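Local coordinates for protein Bm4233, isoform b (Brugia malayi, PDB 6ANY) that is a secreted venom allergen-like protein of the CAP family and probably binds and transports sterols, studied as a vaccine candidate against lymphatic filariasis, at residues G6-P10 against Q11-D15. Sequence-based numbering, arbitrary orientation.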
loop_
_atom_site.group_PDB
_atom_site.type_symbol
_atom_site.label_atom_id
_atom_site.label_comp_id
_atom_site.label_asym_id
_atom_site.label_seq_id
_atom_site.Cartn_x
_atom_site.Cartn_y
_atom_site.Cartn_z
ATOM N N GLY A 6 1.307 15.391 -13.382
ATOM C CA GLY A 6 2.073 14.496 -12.548
ATOM C C GLY A 6 3.541 14.354 -12.925
ATOM O O GLY A 6 3.988 14.665 -14.042
ATOM N N ARG A 7 4.306 13.860 -11.975
ATOM C CA ARG A 7 5.758 13.689 -12.143
ATOM C C ARG A 7 6.128 12.223 -12.182
ATOM O O ARG A 7 7.300 11.880 -12.173
ATOM C CB ARG A 7 6.477 14.371 -11.004
ATOM C CG ARG A 7 6.053 15.810 -10.910
ATOM C CD ARG A 7 6.933 16.599 -10.017
ATOM N NE ARG A 7 6.647 18.002 -10.173
ATOM C CZ ARG A 7 7.296 18.960 -9.528
ATOM N NH1 ARG A 7 8.235 18.666 -8.637
ATOM N NH2 ARG A 7 6.986 20.215 -9.791
ATOM N N LEU A 8 5.118 11.367 -12.196
ATOM C CA LEU A 8 5.341 9.954 -12.392
ATOM C C LEU A 8 5.036 9.574 -13.829
ATOM O O LEU A 8 4.249 10.251 -14.503
ATOM C CB LEU A 8 4.420 9.176 -11.424
ATOM C CG LEU A 8 5.061 8.708 -10.116
ATOM C CD1 LEU A 8 5.155 9.861 -9.135
ATOM C CD2 LEU A 8 4.265 7.588 -9.482
ATOM N N THR A 9 5.588 8.466 -14.285
ATOM C CA THR A 9 5.231 7.945 -15.608
ATOM C C THR A 9 4.037 7.021 -15.465
ATOM O O THR A 9 3.771 6.583 -14.387
ATOM C CB THR A 9 6.369 7.148 -16.224
ATOM O OG1 THR A 9 6.707 6.036 -15.357
ATOM C CG2 THR A 9 7.558 8.071 -16.501
ATOM N N PRO A 10 3.310 6.732 -16.562
ATOM C CA PRO A 10 2.222 5.805 -16.484
ATOM C C PRO A 10 2.635 4.449 -16.003
ATOM O O PRO A 10 1.889 3.821 -15.198
ATOM C CB PRO A 10 1.707 5.737 -17.914
ATOM C CG PRO A 10 2.076 7.114 -18.503
ATOM C CD PRO A 10 3.363 7.434 -17.875
ATOM N N GLN A 11 3.792 4.002 -16.457
ATOM C CA GLN A 11 4.323 2.720 -16.048
ATOM C C GLN A 11 4.667 2.582 -14.577
ATOM O O GLN A 11 4.366 1.584 -13.931
ATOM C CB GLN A 11 5.547 2.354 -16.870
ATOM C CG GLN A 11 5.860 0.873 -16.699
ATOM C CD GLN A 11 4.772 -0.119 -17.226
ATOM O OE1 GLN A 11 3.920 0.228 -18.120
ATOM N NE2 GLN A 11 4.777 -1.371 -16.634
ATOM N N GLN A 12 5.239 3.609 -14.018
ATOM C CA GLN A 12 5.458 3.598 -12.606
ATOM C C GLN A 12 4.143 3.429 -11.844
ATOM O O GLN A 12 4.101 2.704 -10.895
ATOM C CB GLN A 12 6.199 4.843 -12.180
ATOM C CG GLN A 12 6.389 4.975 -10.673
ATOM C CD GLN A 12 7.807 4.730 -10.159
ATOM O OE1 GLN A 12 8.070 3.794 -9.406
ATOM N NE2 GLN A 12 8.710 5.579 -10.571
ATOM N N ARG A 13 3.091 4.115 -12.248
ATOM C CA ARG A 13 1.820 4.045 -11.574
ATOM C C ARG A 13 1.255 2.636 -11.674
ATOM O O ARG A 13 0.864 2.041 -10.687
ATOM C CB ARG A 13 0.858 5.002 -12.220
ATOM C CG ARG A 13 1.289 6.424 -12.176
ATOM C CD ARG A 13 0.249 7.313 -12.797
ATOM N NE ARG A 13 0.618 8.730 -12.695
ATOM C CZ ARG A 13 1.107 9.470 -13.670
ATOM N NH1 ARG A 13 1.234 9.026 -14.914
ATOM N NH2 ARG A 13 1.420 10.709 -13.411
ATOM N N LYS A 14 1.321 2.075 -12.862
ATOM C CA LYS A 14 0.876 0.706 -13.063
ATOM C C LYS A 14 1.655 -0.309 -12.248
ATOM O O LYS A 14 1.085 -1.221 -11.670
ATOM C CB LYS A 14 1.027 0.273 -14.507
ATOM C CG LYS A 14 0.134 1.006 -15.459
ATOM C CD LYS A 14 0.382 0.643 -16.939
ATOM C CE LYS A 14 0.502 1.867 -17.858
ATOM N NZ LYS A 14 -0.272 1.667 -19.139
ATOM N N ASP A 15 2.978 -0.191 -12.236
ATOM C CA ASP A 15 3.787 -1.139 -11.491
ATOM C C ASP A 15 3.433 -1.110 -9.977
ATOM O O ASP A 15 3.443 -2.151 -9.275
ATOM C CB ASP A 15 5.259 -0.841 -11.725
ATOM C CG ASP A 15 5.717 -1.189 -13.135
ATOM O OD1 ASP A 15 4.936 -1.773 -13.894
ATOM O OD2 ASP A 15 6.872 -0.850 -13.509
#
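Pro10 O accepts the amide hydrogen of Lys14 N at 3.0 Å, nearly straight at 164°, the first firm i to i+4 bond of the helix. One residue earlier, Thr9 is the N-cap: its OG1 takes the hydrogen of Gln12 N at 3.1 Å, satisfying an amide that has no preceding turn to bond to. A chi1 of 59° sets the hydroxyl between backbone N and carbonyl carbon, where it can reach Gln12 N. Threonine suits the cap by its short hydroxyl, and proline suits the first turn because it has no N-H to satisfy there. Thr9 O receives a weaker bond from Arg13 N, at 3.3 Å. The extended Arg13 side chain runs back along the loop, laying one guanidinium face against the Leu8 carbonyl, while Gly6 CA meets its edge 3.9 Å from NH2. Leu8 CD2 rests on the aliphatic CG of Gln12 at 3.6 Å. Beyond the segments, Arg13 NE forms a salt bridge with Glu56 of helix 53-63 and its NH1 bonds to Phe1 O; the Gln12 side-chain amide bonds through NE2 to Arg96 O and through OE1 to Gly100 N. Leu8 packs on that helix and on Ile150 and Trp51 of the central sheet, so the start of helix 10-28 is tied to both.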